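Type VI immunity protein Atu4351 (Agrobacterium fabrum, PDB 6ITW) probably acts as the immunity protein of a type VI secretion effector-immunity pair, protecting the bacterium from its cognate toxin. Local coordinates at residues T84-F89 / G93-W98. Numbering follows the deposited sequence.
Sequences THALGF and GKILAW
Leu96 pairs with two successive residues, Leu87 and Gly88, in a classic beta bulge of the antiparallel hairpin of 84-89 and 93-98. Leu96 O accepts two backbone bonds in its carbonyl plane. Leu87 N reaches Leu96 O at 2.8 Å, and Gly88 N reaches the same Leu96 O at 3.3 Å. Leu96 N returns a bond to Gly88 O. Beyond the bulge, His85 and Trp98 pair through both of their N-H and C=O groups. His85 is on the face of Trp98, and its NE2 hydrogen-bonds to Glu100.

The bulge puts the Leu87 side chain on the same face as Trp98. Leu87 CB lies 3.5 Å from Leu96 O, the acceptor of the bulge. CG lies beside the backbone N (chi1 -52°), and from there the chain runs alongside the second strand. Leu87 CG is 3.9 Å from Leu96 O and also comes near Trp98 N. At the tip, Leu87 CD1 meets Trp98 CB at 3.8 Å. The two side chains run next to each other in the same direction, and the indole continues away from 84-89.

On the face of Ala86 and Ile95 the contacts are apolar. Ala86 CB touches Ile95 CG2 at 3.7 Å. Phe89 CB lies 4.1 Å from Ile95 CG1, while the Phe89 ring extends to Tyr65. Thr84 CG2 touches Ala97 CB at 3.9 Å, and Thr84 OG1 hydrogen-bonds to Asn80 and Asn99.

The hairpin, within the GAD-like family region, is central in a mixed sheet. Strand 57-59 flanks it beside 84-90, and strand 103-108 beside 94-99. Helix 128-137 packs on the Leu87 and Trp98 face, through Leu132. Helix 66-73 packs on the other, where Val69 meets Thr84 and Ala86, and Ile68 meets Ile95.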
ATOM      1  N   THR A  84      -6.005  -8.535  -7.456  1.00 41.16           N
ATOM      2  CA  THR A  84      -5.582  -7.419  -6.619  1.00 41.94           C
ATOM      3  C   THR A  84      -4.096  -7.194  -6.829  1.00 35.96           C
ATOM      4  O   THR A  84      -3.298  -8.133  -6.727  1.00 38.77           O
ATOM      5  CB  THR A  84      -5.883  -7.677  -5.144  1.00 39.57           C
ATOM      6  OG1 THR A  84      -7.241  -8.127  -5.007  1.00 38.43           O
ATOM      7  CG2 THR A  84      -5.670  -6.389  -4.330  1.00 35.54           C
ATOM      8  N   HIS A  85      -3.729  -5.955  -7.125  1.00 34.48           N
ATOM      9  CA  HIS A  85      -2.397  -5.660  -7.637  1.00 36.81           C
ATOM     10  C   HIS A  85      -1.765  -4.561  -6.804  1.00 31.40           C
ATOM     11  O   HIS A  85      -2.329  -3.469  -6.687  1.00 34.52           O
ATOM     12  CB  HIS A  85      -2.483  -5.270  -9.113  1.00 34.92           C
ATOM     13  CG  HIS A  85      -3.344  -6.202  -9.900  1.00 40.08           C
ATOM     14  ND1 HIS A  85      -2.978  -7.509 -10.153  1.00 43.85           N
ATOM     15  CD2 HIS A  85      -4.580  -6.045 -10.429  1.00 37.66           C
ATOM     16  CE1 HIS A  85      -3.942  -8.105 -10.832  1.00 45.15           C
ATOM     17  NE2 HIS A  85      -4.926  -7.240 -11.010  1.00 43.86           N
ATOM     18  N   ALA A  86      -0.588  -4.848  -6.253  1.00 31.48           N
ATOM     19  CA  ALA A  86       0.134  -3.892  -5.413  1.00 36.24           C
ATOM     20  C   ALA A  86       0.798  -2.836  -6.295  1.00 35.38           C
ATOM     21  O   ALA A  86       1.627  -3.170  -7.152  1.00 35.46           O
ATOM     22  CB  ALA A  86       1.178  -4.620  -4.563  1.00 29.91           C
ATOM     23  N   LEU A  87       0.462  -1.563  -6.071  1.00 32.42           N
ATOM     24  CA  LEU A  87       0.982  -0.480  -6.902  1.00 34.52           C
ATOM     25  C   LEU A  87       2.072   0.342  -6.227  1.00 35.25           C
ATOM     26  O   LEU A  87       2.913   0.922  -6.927  1.00 31.76           O
ATOM     27  CB  LEU A  87      -0.149   0.465  -7.322  1.00 27.14           C
ATOM     28  CG  LEU A  87      -1.366  -0.212  -7.958  1.00 36.62           C
ATOM     29  CD1 LEU A  87      -2.425   0.823  -8.298  1.00 34.24           C
ATOM     30  CD2 LEU A  87      -0.969  -1.024  -9.193  1.00 33.28           C
ATOM     31  N   GLY A  88       2.068   0.417  -4.898  1.00 34.54           N
ATOM     32  CA  GLY A  88       3.060   1.180  -4.157  1.00 28.78           C
ATOM     33  C   GLY A  88       2.804   1.015  -2.675  1.00 33.89           C
ATOM     34  O   GLY A  88       1.819   0.394  -2.259  1.00 35.75           O
ATOM     35  N   PHE A  89       3.699   1.584  -1.862  1.00 33.74           N
ATOM     36  CA  PHE A  89       3.462   1.518  -0.423  1.00 32.69           C
ATOM     37  C   PHE A  89       4.094   2.690   0.318  1.00 31.77           C
ATOM     38  O   PHE A  89       5.131   3.230  -0.083  1.00 31.09           O
ATOM     39  CB  PHE A  89       3.962   0.188   0.178  1.00 29.67           C
ATOM     40  CG  PHE A  89       5.264  -0.316  -0.410  1.00 31.52           C
ATOM     41  CD1 PHE A  89       6.489   0.057   0.145  1.00 29.68           C
ATOM     42  CD2 PHE A  89       5.259  -1.205  -1.487  1.00 32.60           C
ATOM     43  CE1 PHE A  89       7.681  -0.441  -0.364  1.00 31.24           C
ATOM     44  CE2 PHE A  89       6.449  -1.715  -2.001  1.00 32.33           C
ATOM     45  CZ  PHE A  89       7.660  -1.329  -1.442  1.00 33.12           C
ATOM     46  N   GLY A  93       5.179   0.252   4.817  1.00 31.75           N
ATOM     47  CA  GLY A  93       4.714  -0.978   4.204  1.00 30.74           C
ATOM     48  C   GLY A  93       3.222  -1.049   3.991  1.00 34.17           C
ATOM     49  O   GLY A  93       2.698  -2.127   3.707  1.00 35.20           O
ATOM     50  N   LYS A  94       2.514   0.071   4.114  1.00 32.88           N
ATOM     51  CA  LYS A  94       1.078   0.104   3.849  1.00 35.38           C
ATOM     52  C   LYS A  94       0.875   0.197   2.338  1.00 32.73           C
ATOM     53  O   LYS A  94       1.158   1.237   1.728  1.00 29.96           O
ATOM     54  CB  LYS A  94       0.433   1.282   4.583  1.00 34.19           C
ATOM     55  CG  LYS A  94      -1.082   1.408   4.464  1.00 33.94           C
ATOM     56  CD  LYS A  94      -1.593   2.456   5.452  1.00 40.85           C
ATOM     57  CE  LYS A  94      -3.111   2.443   5.623  1.00 46.65           C
ATOM     58  NZ  LYS A  94      -3.606   3.612   6.447  1.00 52.57           N
ATOM     59  N   ILE A  95       0.358  -0.879   1.744  1.00 29.94           N
ATOM     60  CA  ILE A  95       0.293  -1.041   0.293  1.00 29.33           C
ATOM     61  C   ILE A  95      -0.944  -0.359  -0.285  1.00 32.81           C
ATOM     62  O   ILE A  95      -2.074  -0.592   0.169  1.00 32.73           O
ATOM     63  CB  ILE A  95       0.293  -2.531  -0.065  1.00 29.35           C
ATOM     64  CG1 ILE A  95       1.606  -3.171   0.397  1.00 30.61           C
ATOM     65  CG2 ILE A  95       0.023  -2.720  -1.558  1.00 28.58           C
ATOM     66  CD1 ILE A  95       1.605  -4.691   0.309  1.00 31.79           C
ATOM     67  N   LEU A  96      -0.734   0.472  -1.303  1.00 28.89           N
ATOM     68  CA  LEU A  96      -1.808   0.920  -2.185  1.00 26.41           C
ATOM     69  C   LEU A  96      -1.960  -0.111  -3.298  1.00 38.25           C
ATOM     70  O   LEU A  96      -1.015  -0.337  -4.076  1.00 34.91           O
ATOM     71  CB  LEU A  96      -1.509   2.295  -2.774  1.00 35.83           C
ATOM     72  CG  LEU A  96      -2.459   2.800  -3.866  1.00 39.57           C
ATOM     73  CD1 LEU A  96      -3.902   2.702  -3.406  1.00 42.52           C
ATOM     74  CD2 LEU A  96      -2.142   4.241  -4.260  1.00 36.57           C
ATOM     75  N   ALA A  97      -3.136  -0.742  -3.369  1.00 34.73           N
ATOM     76  CA  ALA A  97      -3.388  -1.820  -4.315  1.00 34.64           C
ATOM     77  C   ALA A  97      -4.626  -1.509  -5.140  1.00 37.72           C
ATOM     78  O   ALA A  97      -5.511  -0.756  -4.726  1.00 34.60           O
ATOM     79  CB  ALA A  97      -3.575  -3.169  -3.612  1.00 31.49           C
ATOM     80  N   TRP A  98      -4.693  -2.098  -6.324  1.00 33.32           N
ATOM     81  CA  TRP A  98      -5.866  -1.945  -7.170  1.00 37.87           C
ATOM     82  C   TRP A  98      -6.582  -3.285  -7.261  1.00 38.10           C
ATOM     83  O   TRP A  98      -6.003  -4.279  -7.729  1.00 38.38           O
ATOM     84  CB  TRP A  98      -5.484  -1.450  -8.561  1.00 37.31           C
ATOM     85  CG  TRP A  98      -6.662  -1.331  -9.455  1.00 41.44           C
ATOM     86  CD1 TRP A  98      -7.058  -2.223 -10.421  1.00 40.79           C
ATOM     87  CD2 TRP A  98      -7.621  -0.269  -9.466  1.00 38.66           C
ATOM     88  NE1 TRP A  98      -8.197  -1.767 -11.037  1.00 39.07           N
ATOM     89  CE2 TRP A  98      -8.561  -0.567 -10.478  1.00 39.93           C
ATOM     90  CE3 TRP A  98      -7.767   0.916  -8.731  1.00 40.79           C
ATOM     91  CZ2 TRP A  98      -9.642   0.275 -10.767  1.00 39.41           C
ATOM     92  CZ3 TRP A  98      -8.841   1.754  -9.018  1.00 39.62           C
ATOM     93  CH2 TRP A  98      -9.767   1.425 -10.030  1.00 42.69           C
TER